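Local coordinates for A1 protein (Enterobacteria phage Qbeta, PDB 3RLK) that forms the read-through extension of a minor phage capsid protein, probably carried on the virion and needed for infection, at residues G158-P163 with T179-Q184. Numbering follows the deposited sequence.
Sequences GFWRDP and TKCPIQ
Gly158 and Ile183 face each other as an antiparallel, non-hydrogen-bonded pair, 4.1 Å between their CA atoms, where strands 154-159 and 183-188 of a three-stranded antiparallel sheet meet; strand 96-98 flanks 154-159 on its other edge. Beyond it the chains stay tied, first through strand residue Phe159, then as loops. Phe159 N donates to Pro182 O over 3.1 Å in a bent bond, and Arg161 N reaches Lys180 O at 2.8 Å with a nearly straight N-H...O angle of 170°. Between these bonds the CA of Cys181 directs its hydrogen at Phe159 O.

Arg161 runs across the junction, CB to guanidinium. Its CB rests 3.6 Å from Lys180 O, the oxygen already bonded to its own backbone N. CG comes in at the edge of the Phe159 ring, in plane with it, while also touching Pro182 CD. CD lies 3.8 Å from Pro182 CG, where the two side chains cross roughly at right angles. There the chain bends (chi3 70°), and the guanidinium is shared out: NE goes to Ile19 O and NH2 to Asp20, in the proline-rich N-terminal segment, whereas NH1 turns back to the contact through a water in the guanidinium plane. All three nitrogens thus have partners, which should fix the group's rotation.

Trp160, its CG anti to the backbone N (chi1 -171°), lays its indole beside Lys180. Lys180 O sits over one ring face, and Lys180 CB and CD approach CH2 from one side. The lysine stem also runs alongside Asp162, but its NZ bonds to Lys175 O, and Asp162 OD1 to Ser164. Cys181 CB comes within 3.5 Å of Trp160 CE3, with SG at the edge of the six-membered ring. The bridging water accepts from Arg161 NH1 and donates to Thr179 O, 2.7 Å away.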
ATOM      1  N   GLY A 158      -0.898   2.294  -5.796  1.00 11.72           N
ATOM      2  CA  GLY A 158      -1.241   3.691  -5.557  1.00 12.19           C
ATOM      3  C   GLY A 158      -1.472   4.489  -6.843  1.00  9.46           C
ATOM      4  O   GLY A 158      -1.485   3.932  -7.934  1.00 12.02           O
ATOM      5  N   PHE A 159      -1.779   5.772  -6.692  1.00  9.38           N
ATOM      6  CA  PHE A 159      -1.992   6.591  -7.852  1.00  9.67           C
ATOM      7  C   PHE A 159      -1.313   7.920  -7.608  1.00  9.73           C
ATOM      8  O   PHE A 159      -1.555   8.586  -6.606  1.00  9.80           O
ATOM      9  CB  PHE A 159      -3.466   6.732  -8.222  1.00  9.66           C
ATOM     10  CG  PHE A 159      -3.710   7.606  -9.453  1.00  8.44           C
ATOM     11  CD1 PHE A 159      -3.933   7.047 -10.712  1.00 12.65           C
ATOM     12  CD2 PHE A 159      -3.748   9.016  -9.299  1.00 13.04           C
ATOM     13  CE1 PHE A 159      -4.088   7.871 -11.826  1.00 14.45           C
ATOM     14  CE2 PHE A 159      -3.896   9.871 -10.420  1.00 11.95           C
ATOM     15  CZ  PHE A 159      -4.092   9.306 -11.655  1.00 13.01           C
ATOM     16  N   TRP A 160      -0.400   8.272  -8.527  1.00 11.45           N
ATOM     17  CA  TRP A 160       0.472   9.442  -8.361  1.00 10.53           C
ATOM     18  C   TRP A 160      -0.305  10.699  -8.736  1.00 11.73           C
ATOM     19  O   TRP A 160      -0.760  10.884  -9.944  1.00 12.03           O
ATOM     20  CB  TRP A 160       1.716   9.309  -9.275  1.00 11.96           C
ATOM     21  CG  TRP A 160       2.681  10.341  -8.973  1.00 11.62           C
ATOM     22  CD1 TRP A 160       2.856  11.530  -9.625  1.00 14.03           C
ATOM     23  CD2 TRP A 160       3.645  10.310  -7.930  1.00 11.61           C
ATOM     24  NE1 TRP A 160       3.879  12.231  -9.045  1.00 14.56           N
ATOM     25  CE2 TRP A 160       4.350  11.528  -7.975  1.00 10.53           C
ATOM     26  CE3 TRP A 160       3.937   9.388  -6.900  1.00 14.67           C
ATOM     27  CZ2 TRP A 160       5.363  11.820  -7.098  1.00 11.23           C
ATOM     28  CZ3 TRP A 160       4.970   9.675  -6.023  1.00 14.72           C
ATOM     29  CH2 TRP A 160       5.637  10.918  -6.104  1.00 12.81           C
ATOM     30  N   ARG A 161      -0.414  11.582  -7.744  1.00 11.28           N
ATOM     31  CA  ARG A 161      -1.246  12.799  -7.815  1.00 12.92           C
ATOM     32  C   ARG A 161      -0.417  14.056  -7.946  1.00 12.36           C
ATOM     33  O   ARG A 161      -0.965  15.118  -8.242  1.00 13.83           O
ATOM     34  CB  ARG A 161      -2.091  12.907  -6.529  1.00 10.73           C
ATOM     35  CG  ARG A 161      -3.084  11.751  -6.468  1.00 12.02           C
ATOM     36  CD  ARG A 161      -4.208  12.113  -5.533  1.00 13.99           C
ATOM     37  NE  ARG A 161      -5.074  13.168  -6.090  1.00 14.50           N
ATOM     38  CZ  ARG A 161      -5.681  14.108  -5.343  1.00 16.74           C
ATOM     39  NH1 ARG A 161      -5.550  14.096  -3.985  1.00 12.51           N
ATOM     40  NH2 ARG A 161      -6.516  15.021  -5.941  1.00 10.56           N
ATOM     41  N   ASP A 162       0.903  13.962  -7.731  1.00 12.96           N
ATOM     42  CA  ASP A 162       1.767  15.144  -7.620  1.00 12.79           C
ATOM     43  C   ASP A 162       2.083  15.674  -9.030  1.00 13.95           C
ATOM     44  O   ASP A 162       2.676  14.962  -9.837  1.00 13.61           O
ATOM     45  CB  ASP A 162       3.059  14.808  -6.839  1.00 12.99           C
ATOM     46  CG  ASP A 162       3.959  16.047  -6.533  1.00 15.13           C
ATOM     47  OD1 ASP A 162       3.832  17.126  -7.133  1.00 20.13           O
ATOM     48  OD2 ASP A 162       4.842  15.942  -5.656  1.00 22.18           O
ATOM     49  N   PRO A 163       1.666  16.938  -9.315  1.00 15.49           N
ATOM     50  CA  PRO A 163       1.899  17.468 -10.636  1.00 15.54           C
ATOM     51  C   PRO A 163       3.327  17.976 -10.823  1.00 17.92           C
ATOM     52  O   PRO A 163       3.668  18.373 -11.941  1.00 19.81           O
ATOM     53  CB  PRO A 163       0.911  18.636 -10.716  1.00 14.90           C
ATOM     54  CG  PRO A 163       0.838  19.152  -9.198  1.00 13.00           C
ATOM     55  CD  PRO A 163       0.780  17.819  -8.504  1.00 14.60           C
ATOM     56  N   THR A 179       0.019  11.461   0.569  1.00  9.97           N
ATOM     57  CA  THR A 179      -0.596  12.606  -0.123  1.00 10.92           C
ATOM     58  C   THR A 179      -0.208  12.690  -1.650  1.00 10.11           C
ATOM     59  O   THR A 179      -1.096  12.865  -2.494  1.00 11.61           O
ATOM     60  CB  THR A 179      -0.203  13.872   0.587  1.00 12.36           C
ATOM     61  OG1 THR A 179      -0.563  13.667   1.972  1.00 17.04           O
ATOM     62  CG2 THR A 179      -1.025  15.063   0.084  1.00 14.94           C
ATOM     63  N   LYS A 180       1.071  12.487  -1.941  1.00 10.52           N
ATOM     64  CA  LYS A 180       1.552  12.403  -3.312  1.00  9.97           C
ATOM     65  C   LYS A 180       1.004  11.201  -4.032  1.00 10.70           C
ATOM     66  O   LYS A 180       0.798  11.258  -5.264  1.00 10.83           O
ATOM     67  CB  LYS A 180       3.048  12.310  -3.326  1.00 11.93           C
ATOM     68  CG  LYS A 180       3.680  13.589  -2.905  1.00 12.91           C
ATOM     69  CD  LYS A 180       5.175  13.422  -2.972  1.00 16.87           C
ATOM     70  CE  LYS A 180       6.008  14.471  -2.237  1.00 25.15           C
ATOM     71  NZ  LYS A 180       7.462  14.067  -2.506  1.00 27.65           N
ATOM     72  N   CYS A 181       0.867  10.081  -3.308  1.00  9.58           N
ATOM     73  CA  CYS A 181       0.513   8.801  -3.952  1.00 10.90           C
ATOM     74  C   CYS A 181      -0.368   7.898  -3.070  1.00 11.17           C
ATOM     75  O   CYS A 181       0.101   6.853  -2.575  1.00 13.61           O
ATOM     76  CB  CYS A 181       1.769   8.068  -4.429  1.00 11.75           C
ATOM     77  SG  CYS A 181       1.573   6.673  -5.556  1.00 13.57           S
ATOM     78  N   PRO A 182      -1.668   8.252  -2.947  1.00 14.04           N
ATOM     79  CA  PRO A 182      -2.484   7.473  -2.023  1.00 12.72           C
ATOM     80  C   PRO A 182      -2.746   6.058  -2.543  1.00 12.50           C
ATOM     81  O   PRO A 182      -2.792   5.820  -3.773  1.00  9.35           O
ATOM     82  CB  PRO A 182      -3.780   8.287  -1.918  1.00 11.92           C
ATOM     83  CG  PRO A 182      -3.810   9.134  -3.207  1.00 15.50           C
ATOM     84  CD  PRO A 182      -2.349   9.498  -3.350  1.00 12.72           C
ATOM     85  N   ILE A 183      -2.857   5.124  -1.587  1.00  9.44           N
ATOM     86  CA  ILE A 183      -3.159   3.727  -1.968  1.00  9.80           C
ATOM     87  C   ILE A 183      -4.573   3.658  -2.465  1.00  9.63           C
ATOM     88  O   ILE A 183      -5.494   4.202  -1.823  1.00 12.67           O
ATOM     89  CB  ILE A 183      -2.920   2.756  -0.749  1.00  8.33           C
ATOM     90  CG1 ILE A 183      -1.459   2.916  -0.274  1.00 10.55           C
ATOM     91  CG2 ILE A 183      -3.450   1.279  -1.064  1.00  9.01           C
ATOM     92  CD1 ILE A 183      -1.126   2.335   1.119  1.00 11.16           C
ATOM     93  N   GLN A 184      -4.773   2.942  -3.560  1.00  7.87           N
ATOM     94  CA  GLN A 184      -6.117   2.784  -4.175  1.00  9.57           C
ATOM     95  C   GLN A 184      -6.622   1.399  -3.909  1.00 12.25           C
ATOM     96  O   GLN A 184      -7.841   1.191  -3.812  1.00 12.46           O
ATOM     97  CB  GLN A 184      -5.996   2.926  -5.679  1.00 10.99           C
ATOM     98  CG  GLN A 184      -5.300   4.212  -6.208  1.00 11.54           C
ATOM     99  CD  GLN A 184      -6.062   5.439  -5.771  1.00 11.78           C
ATOM    100  OE1 GLN A 184      -5.582   6.210  -4.935  1.00 20.34           O
ATOM    101  NE2 GLN A 184      -7.308   5.531  -6.196  1.00  8.69           N
TER
HETATM  102  O   HOH W   1      -3.748  12.974  -2.177  1.00 18.37           O